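Local coordinates for chain length determinant protein (Shigella flexneri, PDB 4E2H) that regulates the chain length of lipopolysaccharide O-antigen, probably by acting on polysaccharide assembly from the periplasmic side of the inner membrane, at residues E176-Q180 and D181-L185; T18-V22 and G23-G27; S44-Q47 and E48-G52. One frame throughout, in Å; residues are numbered along the deposited sequence.

Overall arrangement
Read from the N terminus, the chain offers three local contacts in series, none nested in or crossing another. Contact 2 (18-27) comes first and closes the loop between strand 12-18 and helix 26-35. Contact 3 (44-52) closes no loop but lies within helix 43-65, and the two meet: their centres lie about 9 Å apart, with Gln47 packed against the backbone of 20-22 in the alpha/beta base. Contact 1 (176-185) comes after the long helix 97-164 and shapes the approach to helix 187-195, its centre about 60 Å from that of contact 2, across the chain's centre. Contacts 1 and 2 both touch the third subunit.

Contact 1: E176-Q180 and D181-L185; sequences EDVTQ and DTLFL
Val178 lays its CG1 methyl over Leu183, with CG1 3.7 Å from Leu183 CG, while the same methyl brushes the hydroxyl of Thr182. CG1 reaches this position because it stands anti to the Val178 backbone N (chi1 -152°), turned toward the start of the following turn. Leu183 continues outward from here onto Ala158 of helix 97-164 and onto Leu191 and Met194 of helix 187-195.

The polar half of the contact is run by two threonine hydroxyls. Thr179 OG1 takes the N-H of Asp181 at 3.0 Å, two residues on, which makes an ST turn. In the other direction, Thr182 OG1 receives the backbone N of Thr179 at 3.1 Å, so each threonine side chain holds the chain on the far side of the bend. A weak bond from Leu183 N to Thr179 O accompanies them. This turn lies in the connection after the long helix of the Wzz periplasmic fold, where the chain doubles back toward helix 187-195.

Water extends both hydroxyl sites. One molecule lies 2.9 Å from Thr182 OG1 and gives a weak bond to Asp177 O; a second sits 3.0 Å from Thr179 OG1 and donates to Asp181 OD2 at 2.6 Å. The carboxylate of Asp181 is also a subunit link, since OD2 forms a salt bridge with Arg151 of the second subunit and OD1 one with Arg201 of that same subunit, two cations that would probably stabilise its negative charge. Asp177 N, in turn, hydrogen-bonds to Glu189 of the third subunit.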
loop_
_atom_site.group_PDB
_atom_site.type_symbol
_atom_site.label_atom_id
_atom_site.label_comp_id
_atom_site.label_asym_id
_atom_site.label_seq_id
_atom_site.Cartn_x
_atom_site.Cartn_y
_atom_site.Cartn_z
ATOM N N GLU C 176 30.039 -4.874 -30.782
ATOM C CA GLU C 176 29.016 -5.252 -29.802
ATOM C C GLU C 176 29.356 -4.997 -28.326
ATOM O O GLU C 176 29.977 -5.848 -27.685
ATOM C CB GLU C 176 28.638 -6.721 -30.002
ATOM N N ASP C 177 28.933 -3.849 -27.789
ATOM C CA ASP C 177 29.114 -3.542 -26.362
ATOM C C ASP C 177 30.561 -3.057 -26.034
ATOM O O ASP C 177 31.546 -3.626 -26.514
ATOM C CB ASP C 177 28.700 -4.757 -25.510
ATOM C CG ASP C 177 28.723 -4.472 -24.020
ATOM O OD1 ASP C 177 28.546 -3.295 -23.639
ATOM O OD2 ASP C 177 28.912 -5.429 -23.224
ATOM N N VAL C 178 30.678 -2.016 -25.203
ATOM C CA VAL C 178 31.952 -1.319 -24.978
ATOM C C VAL C 178 32.320 -1.064 -23.509
ATOM O O VAL C 178 31.490 -0.575 -22.734
ATOM C CB VAL C 178 31.897 0.036 -25.668
ATOM C CG1 VAL C 178 33.295 0.486 -26.065
ATOM C CG2 VAL C 178 31.030 -0.074 -26.894
ATOM N N THR C 179 33.566 -1.382 -23.136
ATOM C CA THR C 179 34.082 -1.097 -21.780
ATOM C C THR C 179 35.012 0.106 -21.774
ATOM O O THR C 179 35.255 0.713 -22.815
ATOM C CB THR C 179 34.905 -2.256 -21.189
ATOM O OG1 THR C 179 36.187 -2.321 -21.852
ATOM C CG2 THR C 179 34.134 -3.584 -21.290
ATOM N N GLN C 180 35.576 0.420 -20.608
ATOM C CA GLN C 180 36.511 1.538 -20.504
ATOM C C GLN C 180 37.753 1.292 -21.342
ATOM O O GLN C 180 38.404 2.237 -21.779
ATOM C CB GLN C 180 36.915 1.776 -19.052
ATOM C CG GLN C 180 38.151 2.657 -18.832
ATOM C CD GLN C 180 37.854 4.146 -18.950
ATOM O OE1 GLN C 180 37.306 4.771 -18.024
ATOM N NE2 GLN C 180 38.226 4.731 -20.094
ATOM N N ASP C 181 38.103 0.033 -21.562
ATOM C CA ASP C 181 39.314 -0.272 -22.312
ATOM C C ASP C 181 39.097 0.003 -23.805
ATOM O O ASP C 181 39.622 0.984 -24.358
ATOM C CB ASP C 181 39.703 -1.719 -22.048
ATOM C CG ASP C 181 39.855 -2.013 -20.553
ATOM O OD1 ASP C 181 40.433 -1.162 -19.823
ATOM O OD2 ASP C 181 39.387 -3.089 -20.104
ATOM N N THR C 182 38.262 -0.841 -24.411
ATOM C CA THR C 182 37.808 -0.731 -25.795
ATOM C C THR C 182 37.099 0.568 -26.260
ATOM O O THR C 182 36.923 0.769 -27.464
ATOM C CB THR C 182 36.876 -1.899 -26.139
ATOM O OG1 THR C 182 35.703 -1.812 -25.321
ATOM C CG2 THR C 182 37.583 -3.226 -25.879
ATOM N N LEU C 183 36.690 1.452 -25.364
ATOM C CA LEU C 183 36.033 2.675 -25.855
ATOM C C LEU C 183 36.824 3.418 -26.933
ATOM O O LEU C 183 36.250 3.841 -27.947
ATOM C CB LEU C 183 35.680 3.646 -24.720
ATOM C CG LEU C 183 34.244 3.569 -24.202
ATOM C CD1 LEU C 183 34.142 4.182 -22.797
ATOM C CD2 LEU C 183 33.271 4.246 -25.179
ATOM N N PHE C 184 38.131 3.588 -26.726
ATOM C CA PHE C 184 38.934 4.414 -27.631
ATOM C C PHE C 184 38.912 3.866 -29.069
ATOM O O PHE C 184 39.299 4.553 -30.020
ATOM C CB PHE C 184 40.385 4.556 -27.128
ATOM C CG PHE C 184 41.311 3.464 -27.615
ATOM C CD1 PHE C 184 41.380 2.246 -26.959
ATOM C CD2 PHE C 184 42.121 3.663 -28.726
ATOM C CE1 PHE C 184 42.228 1.242 -27.404
ATOM C CE2 PHE C 184 42.966 2.657 -29.175
ATOM C CZ PHE C 184 43.013 1.450 -28.513
ATOM N N LEU C 185 38.440 2.641 -29.252
ATOM C CA LEU C 185 38.359 2.126 -30.604
ATOM C C LEU C 185 37.334 2.884 -31.437
ATOM O O LEU C 185 37.336 2.777 -32.661
ATOM C CB LEU C 185 38.043 0.640 -30.588
ATOM C CG LEU C 185 39.106 -0.123 -29.795
ATOM C CD1 LEU C 185 38.611 -1.521 -29.407
ATOM C CD2 LEU C 185 40.390 -0.199 -30.586
HETATM O O HOH W 1 34.560 -4.507 -25.374
HETATM O O HOH W 2 37.762 -4.818 -21.113
#

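Contact 2: T18-V22 and G23-G27; sequences TQPDV and GQIAG
From Pro20 to Ile25 the chain swings round a tight bend in which Asp21 and Gln24 lie near each other, Gln24 takes a positive phi of 106° and Ile25 drops into the left-handed region (phi 55°), with no clear hydrogen bond tying one half to the other. What spans the bend instead is side-chain packing. The ring of Pro20 and the side chain of Ile25 meet at about a right angle, the CG2 methyl of Ile25 resting 3.5 Å from Pro20 CG and 3.6 Å from Pro20 CB. The other branch of Ile25 lies against the backbone, CG1 coming to 3.5 Å from Asp21 O. Outside the bend's own residues, Ile25 packs on Leu46 of helix 43-65.

Asp21 and Gln24 run past each other at a slant, with Gln24 CB 3.3 Å from Asp21 O. Asp21 CG stands between its own backbone N and carbonyl carbon (chi1 47°), and the strongest partner of the carboxylate is Lys120 of the third subunit, which pairs with OD1. Val22 packs against Gln47 of helix 43-65 and Leu128 of the third subunit. Ala26, at the start of the helix, has its CB 3.6 Å from Val22 O. With Ile25 at the N-cap position, this is a strand-to-helix connection, joining strand 12-18 to helix 26-35 in the alpha/beta base of a Wzz protomer.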
loop_
_atom_site.group_PDB
_atom_site.type_symbol
_atom_site.label_atom_id
_atom_site.label_comp_id
_atom_site.label_asym_id
_atom_site.label_seq_id
_atom_site.Cartn_x
_atom_site.Cartn_y
_atom_site.Cartn_z
ATOM N N THR C 18 -24.676 -1.397 9.359
ATOM C CA THR C 18 -23.461 -2.179 9.241
ATOM C C THR C 18 -22.463 -1.450 8.323
ATOM O O THR C 18 -22.688 -0.297 7.927
ATOM C CB THR C 18 -23.778 -3.589 8.727
ATOM O OG1 THR C 18 -22.645 -4.440 8.946
ATOM C CG2 THR C 18 -24.119 -3.557 7.241
ATOM N N GLN C 19 -21.371 -2.125 7.980
ATOM C CA GLN C 19 -20.331 -1.532 7.152
ATOM C C GLN C 19 -20.823 -1.256 5.730
ATOM O O GLN C 19 -21.621 -2.005 5.187
ATOM C CB GLN C 19 -19.149 -2.488 7.071
ATOM C CG GLN C 19 -19.467 -3.719 6.245
ATOM C CD GLN C 19 -18.403 -4.780 6.327
ATOM O OE1 GLN C 19 -17.388 -4.620 7.024
ATOM N NE2 GLN C 19 -18.623 -5.884 5.609
ATOM N N PRO C 20 -20.308 -0.203 5.098
ATOM C CA PRO C 20 -20.835 0.058 3.747
ATOM C C PRO C 20 -20.325 -1.040 2.808
ATOM O O PRO C 20 -19.205 -1.523 3.055
ATOM C CB PRO C 20 -20.203 1.406 3.385
ATOM C CG PRO C 20 -18.829 1.393 4.149
ATOM C CD PRO C 20 -18.981 0.412 5.331
ATOM N N ASP C 21 -21.082 -1.445 1.782
ATOM C CA ASP C 21 -20.584 -2.514 0.904
ATOM C C ASP C 21 -19.580 -2.027 -0.140
ATOM O O ASP C 21 -19.260 -0.835 -0.208
ATOM C CB ASP C 21 -21.693 -3.389 0.273
ATOM C CG ASP C 21 -22.846 -2.577 -0.317
ATOM O OD1 ASP C 21 -22.671 -1.986 -1.415
ATOM O OD2 ASP C 21 -23.950 -2.565 0.299
ATOM N N VAL C 22 -19.087 -2.985 -0.925
ATOM C CA VAL C 22 -18.050 -2.771 -1.930
ATOM C C VAL C 22 -18.422 -1.715 -2.986
ATOM O O VAL C 22 -17.638 -0.800 -3.231
ATOM C CB VAL C 22 -17.644 -4.098 -2.598
ATOM C CG1 VAL C 22 -16.649 -3.854 -3.699
ATOM C CG2 VAL C 22 -17.117 -5.089 -1.552
ATOM N N GLY C 23 -19.591 -1.825 -3.615
ATOM C CA GLY C 23 -20.067 -0.755 -4.483
ATOM C C GLY C 23 -20.778 0.265 -3.591
ATOM O O GLY C 23 -21.807 -0.042 -2.999
ATOM N N GLN C 24 -20.285 1.499 -3.556
ATOM C CA GLN C 24 -20.362 2.340 -2.355
ATOM C C GLN C 24 -18.911 2.249 -1.941
ATOM O O GLN C 24 -18.364 1.151 -1.940
ATOM C CB GLN C 24 -21.194 1.673 -1.245
ATOM C CG GLN C 24 -22.716 1.985 -1.149
ATOM C CD GLN C 24 -23.366 1.413 0.127
ATOM O OE1 GLN C 24 -22.949 0.373 0.638
ATOM N NE2 GLN C 24 -24.372 2.114 0.653
ATOM N N ILE C 25 -18.249 3.349 -1.624
ATOM C CA ILE C 25 -16.827 3.235 -1.286
ATOM C C ILE C 25 -15.925 2.541 -2.332
ATOM O O ILE C 25 -14.800 2.146 -2.004
ATOM C CB ILE C 25 -16.600 2.483 0.059
ATOM C CG1 ILE C 25 -16.282 1.001 -0.177
ATOM C CG2 ILE C 25 -17.788 2.674 1.007
ATOM C CD1 ILE C 25 -15.325 0.476 0.843
ATOM N N ALA C 26 -16.380 2.391 -3.574
ATOM C CA ALA C 26 -15.456 1.951 -4.621
ATOM C C ALA C 26 -14.635 3.163 -5.081
ATOM O O ALA C 26 -13.438 3.052 -5.346
ATOM C CB ALA C 26 -16.190 1.325 -5.787
ATOM N N GLY C 27 -15.293 4.319 -5.173
ATOM C CA GLY C 27 -14.635 5.590 -5.416
ATOM C C GLY C 27 -13.571 5.912 -4.376
ATOM O O GLY C 27 -12.462 6.372 -4.718
#

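Contact 3: S44-Q47 and E48-G52; sequences SDLQ and ETLIG
Thr49 folds its hydroxyl back onto the carbonyl of Asp45 one turn earlier, OG1 donating to Asp45 O at 2.7 Å. That carbonyl also takes the Thr49 N-H at 3.2 Å, so a single oxygen serves two donors of one residue. They reach it differently: the hydroxyl comes only slightly tilted from the carbonyl plane, whereas the backbone N stands well above it. With OG1 anti to the Thr49 carbonyl carbon (chi1 -51°), the hydroxyl is placed on the side of the preceding turn, and its hydrogen is spent within the helix.

The neighbouring carbonyls are satisfied by backbone N-H groups. Ser44 O receives Glu48 N at 3.1 Å, and Gln47 O receives Ile51 N at the same distance; in both, the donor approaches almost straight down the carbonyl bond. Leu46 O takes Leu50 N in a longer bond of 3.3 Å, and Leu50 N adds a weak second one to Gln47 O. Glu48 O takes Gly52 N at 2.8 Å.

Apolar packing occupies another side of the helix. Leu46 and Leu50 lie side by side and point the same way, Leu46 CD2 3.5 Å from Leu50 CD1, and Leu46 goes on to touch Tyr28, Asn29 and Met32 of helix 26-35. Asp45 OD1 lies 4.7 Å from Glu48 OE1, close enough for mild repulsion if both are ionised, though not in contact. The N-H to carbonyl bonds four residues back are those of an alpha-helix, and the Thr49 hydroxyl adds the bond to the i-4 carbonyl often made by serine and threonine in helices, here helix 43-65 of the Wzz base.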
loop_
_atom_site.group_PDB
_atom_site.type_symbol
_atom_site.label_atom_id
_atom_site.label_comp_id
_atom_site.label_asym_id
_atom_site.label_seq_id
_atom_site.Cartn_x
_atom_site.Cartn_y
_atom_site.Cartn_z
ATOM N N SER C 44 -11.812 -4.957 2.205
ATOM C CA SER C 44 -12.448 -5.371 3.445
ATOM C C SER C 44 -11.960 -4.482 4.589
ATOM O O SER C 44 -12.760 -3.863 5.280
ATOM C CB SER C 44 -12.166 -6.848 3.729
ATOM O OG SER C 44 -11.580 -7.009 5.012
ATOM N N ASP C 45 -10.645 -4.409 4.769
ATOM C CA ASP C 45 -10.039 -3.618 5.842
ATOM C C ASP C 45 -10.491 -2.157 5.823
ATOM O O ASP C 45 -10.483 -1.490 6.852
ATOM C CB ASP C 45 -8.504 -3.693 5.771
ATOM C CG ASP C 45 -7.935 -4.940 6.462
ATOM O OD1 ASP C 45 -7.763 -4.903 7.703
ATOM O OD2 ASP C 45 -7.635 -5.941 5.767
ATOM N N LEU C 46 -10.881 -1.660 4.653
ATOM C CA LEU C 46 -11.348 -0.281 4.510
ATOM C C LEU C 46 -12.869 -0.172 4.764
ATOM O O LEU C 46 -13.395 0.888 5.160
ATOM C CB LEU C 46 -10.988 0.240 3.125
ATOM C CG LEU C 46 -11.123 1.716 2.739
ATOM C CD1 LEU C 46 -10.474 1.928 1.377
ATOM C CD2 LEU C 46 -12.554 2.134 2.645
ATOM N N GLN C 47 -13.588 -1.262 4.536
ATOM C CA GLN C 47 -14.957 -1.292 5.015
ATOM C C GLN C 47 -14.899 -1.086 6.540
ATOM O O GLN C 47 -15.455 -0.112 7.065
ATOM C CB GLN C 47 -15.681 -2.591 4.613
ATOM C CG GLN C 47 -15.899 -2.707 3.100
ATOM C CD GLN C 47 -16.529 -4.038 2.664
ATOM O OE1 GLN C 47 -16.161 -5.115 3.144
ATOM N NE2 GLN C 47 -17.475 -3.961 1.737
ATOM N N GLU C 48 -14.202 -1.992 7.227
ATOM C CA GLU C 48 -14.016 -1.945 8.681
ATOM C C GLU C 48 -13.674 -0.550 9.242
ATOM O O GLU C 48 -14.333 -0.061 10.156
ATOM C CB GLU C 48 -12.941 -2.958 9.113
ATOM C CG GLU C 48 -13.467 -4.393 9.349
ATOM C CD GLU C 48 -12.459 -5.293 10.124
ATOM O OE1 GLU C 48 -11.422 -4.764 10.615
ATOM O OE2 GLU C 48 -12.710 -6.525 10.239
ATOM N N THR C 49 -12.626 0.064 8.706
ATOM C CA THR C 49 -12.149 1.371 9.154
ATOM C C THR C 49 -13.252 2.423 9.067
ATOM O O THR C 49 -13.369 3.296 9.932
ATOM C CB THR C 49 -10.957 1.831 8.285
ATOM O OG1 THR C 49 -9.982 0.780 8.224
ATOM C CG2 THR C 49 -10.317 3.128 8.831
ATOM N N LEU C 50 -14.064 2.335 8.022
ATOM C CA LEU C 50 -15.131 3.305 7.821
ATOM C C LEU C 50 -16.253 3.118 8.835
ATOM O O LEU C 50 -16.659 4.066 9.526
ATOM C CB LEU C 50 -15.683 3.204 6.407
ATOM C CG LEU C 50 -14.783 3.776 5.306
ATOM C CD1 LEU C 50 -15.463 3.675 3.943
ATOM C CD2 LEU C 50 -14.474 5.241 5.604
ATOM N N ILE C 51 -16.770 1.903 8.948
ATOM C CA ILE C 51 -17.858 1.734 9.896
ATOM C C ILE C 51 -17.367 1.967 11.319
ATOM O O ILE C 51 -18.092 2.562 12.146
ATOM C CB ILE C 51 -18.558 0.370 9.808
ATOM C CG1 ILE C 51 -19.780 0.372 10.719
ATOM C CG2 ILE C 51 -17.617 -0.745 10.236
ATOM C CD1 ILE C 51 -20.710 1.516 10.399
ATOM N N GLY C 52 -16.135 1.530 11.595
ATOM C CA GLY C 52 -15.543 1.704 12.910
ATOM C C GLY C 52 -15.421 3.183 13.201
ATOM O O GLY C 52 -15.563 3.635 14.341
#